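Local coordinates for uncharacterized protein (PDB 1VMJ) that is of unknown function but belongs to the YjbQ (UPF0047) family, may be a thiamin phosphate synthase, and binds a sodium ion in the crystal, at residues Y91-N94 with N100-A103; R26-I31 with W78-A83; K86-S89 with H93-T96; Y133-F136 with P141-V144; K14-E19 with E38-E43. All blocks are in the same frame, centred on the assembly; numbering follows the deposited sequence. Where two conformers were deposited one is given.

In the fold
From the N terminus, the first contact to open is contact 5, which closes the loop from strand 14-22 to helix 34-44 on a strand that is outermost, within this chain, in the five-stranded sheet. Contact 2 opens inside that loop and closes beyond it, on helix 69-82, so the two cross. Contacts 3 and 1 follow in the loop leading to helix 101-110. They interlock through the shared H93 and N94, and contact 1 reaches the sodium site. Contact 4 closes last, over a short turn, and joins the three-stranded sheet to the five-stranded one. It hydrogen-bonds to contact 2 through strand 29-32 and meets contact 5 through the R143-E19 salt bridge.

Contact 1: residues Y91-N94 with N100-A103; sequences YKHN and NADA. With NA (sodium ion), chain B.
H93 and N100 meet where a short 3-10 turn, 92-94, lies against the start of helix 101-110, and between them they hold a sodium ion. Followed outward, H93 begins with CB resting on A101 CB at 3.8 Å. CG lies anti to the backbone N (chi1 -178°), which carries the ring past the alanine toward the ion. On one flank CD2 passes the amide oxygen of N100, while ND1 hydrogen-bonds to E68 of the second subunit, a second-shell contact that helps fix the ring's rotation. At the tip, H93 NE2 binds sodium at 2.2 Å. N100 OD1 reaches the same ion at 2.5 Å, with its amide plane only 5° from that of the imidazole. The N100 amide nitrogen turns to D137 and to a water that is itself a sodium ligand.

Behind the metal the packing is tight. A101, small enough to fit, sets its CB 3.3 Å from Y91 CB. N94 OD1 accepts the N-H of A101 at 3.0 Å, in the carbonyl plane and on a lone pair, with an N-H...O angle of 153°. An asparagine suits this place because its ND2 can donate as well, to a water that also accepts the D102 N-H. H104 and three waters complete six ligands round the sodium. The arrangement is that of a metal site built at a helix start, with histidines and an asparagine amide as protein ligands, at a subunit boundary.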
# COMPACT_ATOMS: atom_id res chain seq x y z
N TYR A 91 3.63 3.10 -24.60
CA TYR A 91 2.48 3.35 -23.72
C TYR A 91 1.42 4.19 -24.42
O TYR A 91 1.68 5.31 -24.87
CB TYR A 91 2.92 4.08 -22.46
CG TYR A 91 3.96 3.37 -21.64
CD1 TYR A 91 3.69 2.15 -21.02
CD2 TYR A 91 5.24 3.92 -21.48
CE1 TYR A 91 4.62 1.50 -20.27
CE2 TYR A 91 6.22 3.26 -20.72
CZ TYR A 91 5.90 2.05 -20.11
OH TYR A 91 6.83 1.38 -19.34
N LYS A 92 0.19 3.66 -24.43
CA LYS A 92 -0.94 4.37 -25.02
C LYS A 92 -1.29 5.65 -24.30
O LYS A 92 -1.81 6.56 -24.92
CB LYS A 92 -2.19 3.49 -25.08
CG LYS A 92 -2.04 2.23 -25.91
CD LYS A 92 -1.61 2.52 -27.33
N HIS A 93 -0.99 5.74 -23.00
CA HIS A 93 -1.20 6.98 -22.27
C HIS A 93 -0.41 8.13 -22.89
O HIS A 93 -0.82 9.29 -22.76
CB HIS A 93 -0.82 6.79 -20.82
CG HIS A 93 -1.04 8.01 -19.98
ND1 HIS A 93 -2.30 8.51 -19.73
CD2 HIS A 93 -0.16 8.83 -19.34
CE1 HIS A 93 -2.19 9.57 -18.95
NE2 HIS A 93 -0.91 9.78 -18.69
N ASN A 94 0.71 7.82 -23.54
CA ASN A 94 1.58 8.86 -24.10
C ASN A 94 1.21 9.24 -25.53
O ASN A 94 1.93 10.01 -26.17
CB ASN A 94 3.03 8.37 -24.11
CG ASN A 94 3.63 8.17 -22.72
OD1 ASN A 94 3.16 8.74 -21.73
ND2 ASN A 94 4.72 7.41 -22.66
N ASN A 100 4.64 10.70 -19.56
CA ASN A 100 4.78 10.25 -18.19
C ASN A 100 4.09 8.93 -17.84
O ASN A 100 4.01 8.60 -16.67
CB ASN A 100 4.36 11.36 -17.21
CG ASN A 100 2.86 11.64 -17.25
OD1 ASN A 100 2.08 10.95 -17.91
ND2 ASN A 100 2.44 12.64 -16.47
N ALA A 101 3.69 8.13 -18.83
CA ALA A 101 3.06 6.84 -18.52
C ALA A 101 3.85 6.01 -17.51
O ALA A 101 3.29 5.49 -16.54
CB ALA A 101 2.80 6.06 -19.80
N ASP A 102 5.17 5.95 -17.69
CA ASP A 102 6.03 5.16 -16.81
C ASP A 102 5.94 5.60 -15.36
O ASP A 102 6.08 4.77 -14.46
CB ASP A 102 7.48 5.22 -17.23
CG ASP A 102 8.15 6.56 -16.90
OD1 ASP A 102 7.79 7.60 -17.50
OD2 ASP A 102 8.99 6.56 -15.96
N ALA A 103 5.72 6.90 -15.14
CA ALA A 103 5.68 7.43 -13.78
C ALA A 103 4.45 6.91 -13.02
O ALA A 103 4.52 6.71 -11.81
CB ALA A 103 5.70 8.95 -13.79
NA NA B . -0.20 10.98 -16.92
O HOH W 1 6.69 6.91 -20.35
O HOH W 2 -0.38 12.60 -18.17
O HOH W 3 0.01 12.55 -15.40
O HOH W 4 -2.30 11.37 -16.20

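Contact 2: residues R26-I31 with W78-A83; sequences RRREFI and WLEKLA
R28 and E80 join the approach to strand 29-32, an outer strand, within this chain, of the three-stranded antiparallel sheet, to the last turns of helix 69-82. Their flat groups are stacked: the carboxylate lies over one face of the guanidinium, with the planes 15° apart. The resulting salt bridge is long, 3.9 Å from R28 NH2 to E80 OE2. No N-H points at the oxygen, so the attraction is one of charge alone. Arginine suits the place because its broad cation can be stacked upon while its edge N-H groups serve other acids: NH2 pairs with E76 and NH1 with E85. A bend at chi3 (-77°) turns the group across the glutamate. E80 in turn gives its OE2 to K106 of helix 101-110, so the pair belongs to a wider network of alternating charges.

Deeper in, L79 supplies the apolar part of the contact. F30 has two conformers, and in one of them its CZ comes to 4.3 Å from L79 CD1, with the methyl near the ring plane, at the edge. Water reinforces the ion pair from the side: one molecule, in the guanidinium plane, accepts from R28 NH2 at 3.0 Å and donates to E80 OE1 at 2.9 Å.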
# COMPACT_ATOMS: atom_id res chain seq x y z
N ARG A 26 15.01 17.50 -11.26
CA ARG A 26 15.01 16.50 -12.31
C ARG A 26 13.71 15.71 -12.33
O ARG A 26 12.86 15.83 -11.46
CB ARG A 26 16.19 15.55 -12.09
CG ARG A 26 17.53 16.27 -11.91
CD ARG A 26 18.73 15.33 -11.85
NE ARG A 26 20.01 16.05 -11.90
CZ ARG A 26 20.64 16.61 -10.86
NH1 ARG A 26 20.12 16.56 -9.64
NH2 ARG A 26 21.80 17.23 -11.04
N ARG A 27 13.56 14.88 -13.34
CA ARG A 27 12.35 14.10 -13.53
C ARG A 27 12.04 13.16 -12.35
O ARG A 27 10.88 13.03 -11.94
CB ARG A 27 12.47 13.26 -14.81
CG ARG A 27 11.21 12.54 -15.22
CD ARG A 27 11.47 11.68 -16.42
NE ARG A 27 10.34 10.83 -16.77
CZ ARG A 27 9.46 11.11 -17.71
NH1 ARG A 27 9.56 12.23 -18.41
NH2 ARG A 27 8.47 10.26 -17.97
N ARG A 28 13.09 12.47 -11.90
CA ARG A 28 12.96 11.52 -10.81
C ARG A 28 13.90 11.90 -9.66
O ARG A 28 15.05 12.29 -9.90
CB ARG A 28 13.26 10.10 -11.27
CG ARG A 28 12.36 9.61 -12.39
CD ARG A 28 12.34 8.09 -12.54
NE ARG A 28 13.53 7.61 -13.21
CZ ARG A 28 13.71 7.61 -14.53
NH1 ARG A 28 12.77 8.08 -15.34
NH2 ARG A 28 14.84 7.16 -15.06
N GLU A 29 13.42 11.73 -8.44
CA GLU A 29 14.16 12.06 -7.23
C GLU A 29 13.51 11.43 -6.02
O GLU A 29 12.30 11.33 -5.99
CB GLU A 29 14.23 13.59 -7.03
CG GLU A 29 15.15 13.98 -5.87
CD GLU A 29 15.35 15.48 -5.69
OE1 GLU A 29 14.86 16.27 -6.52
OE2 GLU A 29 16.02 15.85 -4.68
N PHE A 30 14.31 10.99 -5.05
CA PHE A 30 13.81 10.60 -3.74
C PHE A 30 14.19 11.68 -2.74
O PHE A 30 15.35 12.11 -2.70
CB PHE A 30 14.39 9.26 -3.30
CG PHE A 30 14.09 8.14 -4.25
CD1 PHE A 30 12.80 7.66 -4.40
CD2 PHE A 30 15.11 7.53 -4.98
CE1 PHE A 30 12.54 6.62 -5.28
CE2 PHE A 30 14.84 6.49 -5.86
CZ PHE A 30 13.57 6.03 -6.00
N ILE A 31 13.22 12.13 -1.96
CA ILE A 31 13.45 13.17 -0.96
C ILE A 31 13.04 12.67 0.41
O ILE A 31 11.91 12.25 0.58
CB ILE A 31 12.68 14.44 -1.32
CG1 ILE A 31 13.16 14.98 -2.67
CG2 ILE A 31 12.85 15.51 -0.22
CD1 ILE A 31 12.42 16.18 -3.15
N TRP A 78 15.95 -0.63 -10.60
CA TRP A 78 14.88 -1.63 -10.53
C TRP A 78 13.57 -1.13 -11.11
O TRP A 78 12.92 -1.83 -11.86
CB TRP A 78 14.70 -1.99 -9.07
CG TRP A 78 13.71 -3.01 -8.75
CD1 TRP A 78 13.74 -4.31 -9.14
CD2 TRP A 78 12.60 -2.88 -7.88
NE1 TRP A 78 12.69 -5.01 -8.57
CE2 TRP A 78 11.98 -4.14 -7.79
CE3 TRP A 78 12.05 -1.81 -7.15
CZ2 TRP A 78 10.85 -4.36 -7.01
CZ3 TRP A 78 10.91 -2.04 -6.37
CH2 TRP A 78 10.33 -3.30 -6.31
N LEU A 79 13.22 0.10 -10.81
CA LEU A 79 12.00 0.67 -11.32
C LEU A 79 12.09 0.88 -12.81
O LEU A 79 11.07 0.79 -13.50
CB LEU A 79 11.69 2.00 -10.62
CG LEU A 79 11.28 1.90 -9.15
CD1 LEU A 79 11.34 3.25 -8.43
CD2 LEU A 79 9.88 1.29 -9.06
N GLU A 80 13.27 1.20 -13.32
CA GLU A 80 13.46 1.31 -14.75
C GLU A 80 13.33 -0.04 -15.45
O GLU A 80 12.90 -0.12 -16.61
CB GLU A 80 14.78 1.98 -15.11
CG GLU A 80 14.69 3.48 -15.25
CD GLU A 80 14.01 3.89 -16.53
OE1 GLU A 80 14.68 3.98 -17.59
OE2 GLU A 80 12.78 4.13 -16.50
N LYS A 81 13.72 -1.11 -14.78
CA LYS A 81 13.54 -2.45 -15.28
C LYS A 81 12.07 -2.84 -15.29
O LYS A 81 11.59 -3.40 -16.26
CB LYS A 81 14.37 -3.44 -14.48
CG LYS A 81 14.22 -4.88 -14.95
CD LYS A 81 15.29 -5.80 -14.37
N LEU A 82 11.36 -2.57 -14.22
CA LEU A 82 9.97 -2.98 -14.12
C LEU A 82 9.02 -2.13 -14.93
O LEU A 82 7.99 -2.63 -15.40
CB LEU A 82 9.52 -2.95 -12.68
CG LEU A 82 10.19 -3.88 -11.69
CD1 LEU A 82 9.54 -3.73 -10.34
CD2 LEU A 82 10.11 -5.29 -12.18
N ALA A 83 9.34 -0.84 -15.08
CA ALA A 83 8.46 0.13 -15.72
C ALA A 83 9.27 1.19 -16.46
O ALA A 83 9.36 2.33 -16.04
CB ALA A 83 7.57 0.77 -14.66
O HOH W 5 15.07 6.82 -18.03

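Contact 3: residues K86-S89 with H93-T96; sequences KPYS and HNDT. With NA (sodium ion), chain B; SO4 (sulfate ion), chain D.
N94 and Y88 both hold CG beside the backbone N, anti to the carbonyl carbon (chi1 -67° and -62°). For N94 this sends the amide across to the main chain of Y88; for Y88 it lifts the ring away and leaves its own carbonyl accessible. N94 ND2 donates to Y88 O at 3.0 Å, nearly straight at 162°. The acceptor lies close to the amide plane, whereas the donor is tilted somewhat from the carbonyl plane. Amide and phenol ring stand steeply to each other, and N94 ND2 comes 3.7 Å from Y88 CB.

This is a side-chain-to-backbone bridge within the long loop between helices 69-82 and 101-110, spanning two short 3-10 segments. Asparagine fits because it can donate here while its oxygen serves A101 N, so N94, directly after the sodium ligand H93, ties the loop to the residue following the ligand N100. The tyrosine is steadied at its far end, where OH bonds to E85, and K86 CG lies over one ring face. At the start of the first 3-10 segment, after a cis-proline, successive N-H groups meet a sulfate, probably from the crystallisation liquor: Y88 N reaches its O1 at 2.9 Å, and S89 N reaches its O3, also at 2.9 Å.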
# COMPACT_ATOMS: atom_id res chain seq x y z
N LYS A 86 11.17 4.70 -21.38
CA LYS A 86 11.27 4.74 -22.85
C LYS A 86 11.30 3.33 -23.45
O LYS A 86 11.69 2.38 -22.76
CB LYS A 86 12.52 5.50 -23.27
CG LYS A 86 12.42 6.99 -22.95
CD LYS A 86 13.60 7.85 -23.41
N PRO A 87 10.89 3.20 -24.73
CA PRO A 87 10.37 4.29 -25.58
C PRO A 87 8.99 4.76 -25.14
O PRO A 87 8.17 3.97 -24.65
CB PRO A 87 10.25 3.64 -26.98
CG PRO A 87 10.11 2.18 -26.71
CD PRO A 87 10.89 1.90 -25.45
N TYR A 88 8.73 6.05 -25.29
CA TYR A 88 7.44 6.62 -24.92
C TYR A 88 6.29 5.97 -25.67
O TYR A 88 5.19 5.80 -25.13
CB TYR A 88 7.43 8.14 -25.12
CG TYR A 88 8.42 8.86 -24.26
CD1 TYR A 88 8.45 8.68 -22.88
CD2 TYR A 88 9.35 9.73 -24.83
CE1 TYR A 88 9.38 9.33 -22.09
CE2 TYR A 88 10.28 10.40 -24.02
CZ TYR A 88 10.28 10.19 -22.65
OH TYR A 88 11.19 10.85 -21.86
N SER A 89 6.56 5.60 -26.91
CA SER A 89 5.58 4.99 -27.80
C SER A 89 5.01 3.66 -27.32
O SER A 89 3.97 3.24 -27.81
CB SER A 89 6.20 4.78 -29.19
OG SER A 89 7.28 3.87 -29.12
N HIS A 93 -0.99 5.74 -23.00
CA HIS A 93 -1.20 6.98 -22.27
C HIS A 93 -0.41 8.13 -22.89
O HIS A 93 -0.82 9.29 -22.76
CB HIS A 93 -0.82 6.79 -20.82
CG HIS A 93 -1.04 8.01 -19.98
ND1 HIS A 93 -2.30 8.51 -19.73
CD2 HIS A 93 -0.16 8.83 -19.34
CE1 HIS A 93 -2.19 9.57 -18.95
NE2 HIS A 93 -0.91 9.78 -18.69
N ASN A 94 0.71 7.82 -23.54
CA ASN A 94 1.58 8.86 -24.10
C ASN A 94 1.21 9.24 -25.53
O ASN A 94 1.93 10.01 -26.17
CB ASN A 94 3.03 8.37 -24.11
CG ASN A 94 3.63 8.17 -22.72
OD1 ASN A 94 3.16 8.74 -21.73
ND2 ASN A 94 4.72 7.41 -22.66
N ASP A 95 0.13 8.68 -26.05
CA ASP A 95 -0.20 8.79 -27.48
C ASP A 95 -0.55 10.19 -27.96
O ASP A 95 -0.42 10.48 -29.16
CB ASP A 95 -1.38 7.87 -27.83
CG ASP A 95 -0.94 6.47 -28.17
OD1 ASP A 95 0.28 6.20 -28.21
OD2 ASP A 95 -1.81 5.61 -28.42
N THR A 96 -0.98 11.04 -27.05
CA THR A 96 -1.35 12.41 -27.41
C THR A 96 -0.38 13.44 -26.82
O THR A 96 -0.78 14.59 -26.55
CB THR A 96 -2.74 12.71 -26.91
OG1 THR A 96 -2.75 12.57 -25.48
CG2 THR A 96 -3.74 11.75 -27.54
NA NA B . -0.20 10.98 -16.92
S SO4 D . 10.01 7.37 -28.35
O1 SO4 D . 10.61 7.39 -27.02
O2 SO4 D . 10.05 8.78 -28.76
O3 SO4 D . 8.63 6.87 -28.41
O4 SO4 D . 10.80 6.57 -29.31
O HOH W 2 -0.38 12.60 -18.17
O HOH W 4 -2.30 11.37 -16.20
O HOH W 3 0.01 12.55 -15.40

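Contact 4: residues Y133-F136 with P141-V144; sequences YGEF and PKRV
The Y133 ring has the backbone N of E135 over one face, offset toward the rim, and is also stacked with the ring of F22. Across the contact, V144 CG2 approaches the ring obliquely, packing tightly against Y133 CD1 at 3.3 Å; one methyl of the branched valine is enough to make this contact. Beyond the ring the Y133 hydroxyl passes K142 CB at 3.5 Å and works in two directions. Y133 OH donates to E135 OE1 at 2.7 Å and accepts from a water that also donates to R143 O. The carboxylate of E135 is likewise approached differently at its two oxygens: Y133 OH comes from well above its plane, 51° out, while K142 NZ meets OE2 on the syn side, closer to the plane.

The latter pair forms a short salt bridge of 2.6 Å between K142 NZ and E135 OE2. K142 reaches it by bending at chi3 (78°), which lays its CD alongside E135 OE1. A lysine suits this buried spot because its ammonium can spread over three acceptors: T59 and the D137 carbonyl take bonds as well. E135 OE2 also accepts the D137 N-H, so both ends of the bridge are held by the same short turn.

The segments 133-135 and 142-144 run nearly antiparallel (155°), their axes 9.4 Å apart at closest approach; they belong to strands 130-135 and 142-150 of different sheets, which face each other through these side chains. Strand 29-32 flanks the first by backbone bonds on one side and strand 60-65 on the other, while strand 14-22 borders the second and F136 turns toward helix 101-110.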
# COMPACT_ATOMS: atom_id res chain seq x y z
N TYR A 133 9.41 11.06 -0.20
CA TYR A 133 8.66 11.44 -1.39
C TYR A 133 9.44 10.88 -2.56
O TYR A 133 10.63 11.16 -2.73
CB TYR A 133 8.55 12.97 -1.52
CG TYR A 133 7.78 13.41 -2.73
CD1 TYR A 133 6.48 12.97 -2.94
CD2 TYR A 133 8.36 14.25 -3.70
CE1 TYR A 133 5.76 13.37 -4.05
CE2 TYR A 133 7.63 14.67 -4.81
CZ TYR A 133 6.34 14.21 -4.98
OH TYR A 133 5.63 14.58 -6.08
N GLY A 134 8.76 10.07 -3.37
CA GLY A 134 9.31 9.50 -4.57
C GLY A 134 8.72 10.19 -5.77
O GLY A 134 7.56 9.94 -6.16
N GLU A 135 9.48 11.10 -6.35
CA GLU A 135 9.04 11.82 -7.53
C GLU A 135 9.40 11.05 -8.79
O GLU A 135 10.57 10.73 -8.98
CB GLU A 135 9.73 13.20 -7.57
CG GLU A 135 9.31 14.06 -8.75
CD GLU A 135 7.82 14.31 -8.74
OE1 GLU A 135 7.39 15.26 -8.04
OE2 GLU A 135 7.11 13.55 -9.41
N PHE A 136 8.42 10.75 -9.64
CA PHE A 136 8.68 10.08 -10.91
C PHE A 136 8.38 10.92 -12.15
O PHE A 136 8.64 10.49 -13.26
CB PHE A 136 7.97 8.72 -10.94
CG PHE A 136 8.36 7.85 -9.79
CD1 PHE A 136 9.68 7.47 -9.65
CD2 PHE A 136 7.46 7.46 -8.82
CE1 PHE A 136 10.08 6.70 -8.58
CE2 PHE A 136 7.87 6.69 -7.75
CZ PHE A 136 9.19 6.33 -7.65
N PRO A 141 5.41 21.84 -9.75
CA PRO A 141 4.99 21.84 -8.35
C PRO A 141 4.00 20.71 -8.05
O PRO A 141 2.96 20.60 -8.69
CB PRO A 141 4.31 23.20 -8.18
CG PRO A 141 3.78 23.52 -9.54
CD PRO A 141 4.83 22.98 -10.48
N LYS A 142 4.37 19.86 -7.09
CA LYS A 142 3.57 18.72 -6.74
C LYS A 142 3.47 18.62 -5.24
O LYS A 142 4.25 19.23 -4.49
CB LYS A 142 4.15 17.46 -7.36
CG LYS A 142 4.06 17.55 -8.88
CD LYS A 142 4.77 16.45 -9.60
CE LYS A 142 3.97 15.15 -9.59
NZ LYS A 142 4.75 14.12 -10.38
N ARG A 143 2.48 17.87 -4.79
CA ARG A 143 2.05 17.94 -3.42
C ARG A 143 1.95 16.59 -2.77
O ARG A 143 1.58 15.61 -3.39
CB ARG A 143 0.70 18.62 -3.34
CG ARG A 143 0.60 19.89 -4.12
CD ARG A 143 -0.77 20.44 -4.00
NE ARG A 143 -0.97 21.54 -4.93
CZ ARG A 143 -1.84 22.51 -4.74
NH1 ARG A 143 -2.57 22.55 -3.62
NH2 ARG A 143 -1.98 23.44 -5.67
N VAL A 144 2.26 16.60 -1.47
CA VAL A 144 2.05 15.51 -0.54
C VAL A 144 1.11 16.00 0.55
O VAL A 144 1.23 17.13 1.02
CB VAL A 144 3.40 15.09 0.08
CG1 VAL A 144 3.24 14.24 1.31
CG2 VAL A 144 4.24 14.37 -0.96
O HOH W 6 2.78 14.22 -5.49

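Contact 5: residues K14-E19 with E38-E43; sequences KSYRKE and EECVRE. With SO4 (sulfate ion), chain E.
Y16 points from strand 14-22, outermost in its own chain in the five-stranded antiparallel sheet, onto helix 34-44. In this helix-on-sheet packing the axes of segments 14-19 and 38-43 approach to 9.2 Å, with 146° between their N-to-C directions. With CG anti to the backbone N (chi1 174°), the phenol ring extends toward the helix, where C40 and E43, one turn apart, meet it at a face and at the edge. C40 meets the ring in several ways. Its carbonyl O lies over the centre of one face, 3.8 Å above the plane, while its SG sits at the edge, 5.2 Å from the centroid, a sulfur-aromatic contact. C40 CB also rests 3.5 Å from Y16 CE1, and a side chain this compact lets the backbone of the helix come close.

E43 crosses the tyrosine at about a right angle, its carboxylate plane turned 62° from the ring. Its OE2 lies in the ring plane, at the edge, and accepts from Y16 OH; the modelled separation of 2.4 Å is very short, so its exact length is doubtful. Tyrosine suits the place by offering an apolar body to C40 and a polar tip to the exposed glutamate.

Two residues on, K18 sets its CB 4.0 Å from C40 SG. Its end then leads away from the helix toward a sulfate, probably from the crystallisation liquor. In one of its two conformers K18 NZ donates to sulfate O3 at 2.7 Å, and the same O3 accepts from E19 N at 3.1 Å.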
# COMPACT_ATOMS: atom_id res chain seq x y z
N LYS A 14 -9.05 15.25 17.67
CA LYS A 14 -8.23 16.23 17.02
C LYS A 14 -7.95 15.76 15.61
O LYS A 14 -7.89 14.56 15.32
CB LYS A 14 -6.90 16.39 17.75
CG LYS A 14 -7.00 16.87 19.17
CD LYS A 14 -5.64 16.87 19.83
CE LYS A 14 -5.74 17.18 21.32
N SER A 15 -7.76 16.73 14.72
CA SER A 15 -7.27 16.44 13.39
C SER A 15 -6.32 17.53 12.96
O SER A 15 -6.35 18.66 13.47
CB SER A 15 -8.38 16.30 12.36
OG SER A 15 -8.92 17.53 11.97
N TYR A 16 -5.44 17.16 12.04
CA TYR A 16 -4.40 18.02 11.57
C TYR A 16 -4.18 17.73 10.11
O TYR A 16 -4.20 16.57 9.70
CB TYR A 16 -3.11 17.75 12.36
CG TYR A 16 -1.92 18.50 11.84
CD1 TYR A 16 -1.13 17.98 10.82
CD2 TYR A 16 -1.59 19.74 12.35
CE1 TYR A 16 -0.05 18.69 10.34
CE2 TYR A 16 -0.49 20.46 11.88
CZ TYR A 16 0.28 19.91 10.87
OH TYR A 16 1.37 20.56 10.37
N ARG A 17 -3.95 18.79 9.34
CA ARG A 17 -3.71 18.68 7.90
C ARG A 17 -2.60 19.62 7.46
O ARG A 17 -2.52 20.77 7.90
CB ARG A 17 -5.00 19.06 7.18
CG ARG A 17 -4.90 18.98 5.72
CD ARG A 17 -5.97 19.79 5.07
NE ARG A 17 -6.00 19.50 3.66
CZ ARG A 17 -5.36 20.20 2.73
NH1 ARG A 17 -4.63 21.27 3.02
NH2 ARG A 17 -5.46 19.81 1.48
N LYS A 18 -1.74 19.15 6.58
CA LYS A 18 -0.72 19.99 5.99
C LYS A 18 -0.39 19.44 4.60
O LYS A 18 -0.17 18.24 4.44
CB LYS A 18 0.55 19.95 6.86
CG LYS A 18 1.68 20.90 6.43
CD LYS A 18 1.36 22.33 6.85
CE LYS A 18 2.20 23.37 6.12
NZ LYS A 18 1.92 23.34 4.66
N GLU A 19 -0.30 20.33 3.62
CA GLU A 19 0.28 19.97 2.33
C GLU A 19 1.75 20.36 2.29
O GLU A 19 2.13 21.46 2.68
CB GLU A 19 -0.41 20.65 1.16
CG GLU A 19 -1.83 20.22 0.96
CD GLU A 19 -2.47 20.93 -0.21
OE1 GLU A 19 -1.75 21.61 -0.99
OE2 GLU A 19 -3.71 20.84 -0.35
N GLU A 38 7.80 14.83 11.26
CA GLU A 38 8.04 15.00 12.69
C GLU A 38 7.49 16.36 13.17
O GLU A 38 6.87 16.44 14.24
CB GLU A 38 9.54 14.90 12.97
CG GLU A 38 10.05 13.47 12.82
CD GLU A 38 11.55 13.33 12.99
OE1 GLU A 38 12.31 14.26 12.65
OE2 GLU A 38 11.98 12.25 13.44
N GLU A 39 7.71 17.40 12.37
CA GLU A 39 7.22 18.73 12.74
C GLU A 39 5.67 18.81 12.65
O GLU A 39 5.04 19.43 13.48
CB GLU A 39 7.88 19.81 11.87
CG GLU A 39 7.42 21.21 12.15
CD GLU A 39 7.80 21.72 13.51
OE1 GLU A 39 8.51 21.03 14.28
OE2 GLU A 39 7.35 22.84 13.82
N CYS A 40 5.07 18.16 11.66
CA CYS A 40 3.60 18.02 11.61
C CYS A 40 3.06 17.39 12.87
O CYS A 40 2.10 17.88 13.49
CB CYS A 40 3.15 17.18 10.42
SG CYS A 40 3.45 17.90 8.78
N VAL A 41 3.68 16.28 13.26
CA VAL A 41 3.21 15.54 14.43
C VAL A 41 3.35 16.44 15.65
O VAL A 41 2.44 16.54 16.47
CB VAL A 41 3.95 14.20 14.61
CG1 VAL A 41 3.57 13.58 15.93
CG2 VAL A 41 3.59 13.28 13.47
N ARG A 42 4.48 17.13 15.74
CA ARG A 42 4.73 17.95 16.92
C ARG A 42 3.68 19.05 17.01
O ARG A 42 3.07 19.23 18.06
CB ARG A 42 6.13 18.57 16.86
CG ARG A 42 6.50 19.29 18.12
CD ARG A 42 7.59 20.28 17.93
NE ARG A 42 7.21 21.36 17.04
CZ ARG A 42 6.35 22.34 17.32
NH1 ARG A 42 5.80 22.44 18.53
NH2 ARG A 42 6.05 23.23 16.39
N GLU A 43 3.48 19.77 15.92
CA GLU A 43 2.58 20.90 15.98
C GLU A 43 1.10 20.48 16.12
O GLU A 43 0.30 21.22 16.68
CB GLU A 43 2.80 21.88 14.82
CG GLU A 43 2.29 21.54 13.50
CD GLU A 43 2.15 22.79 12.59
OE1 GLU A 43 2.18 23.91 13.11
OE2 GLU A 43 1.95 22.62 11.38
S SO4 E . -1.22 24.57 4.72
O1 SO4 E . -1.89 24.16 5.95
O2 SO4 E . -2.20 25.17 3.81
O3 SO4 E . -0.67 23.34 4.09
O4 SO4 E . -0.19 25.57 5.04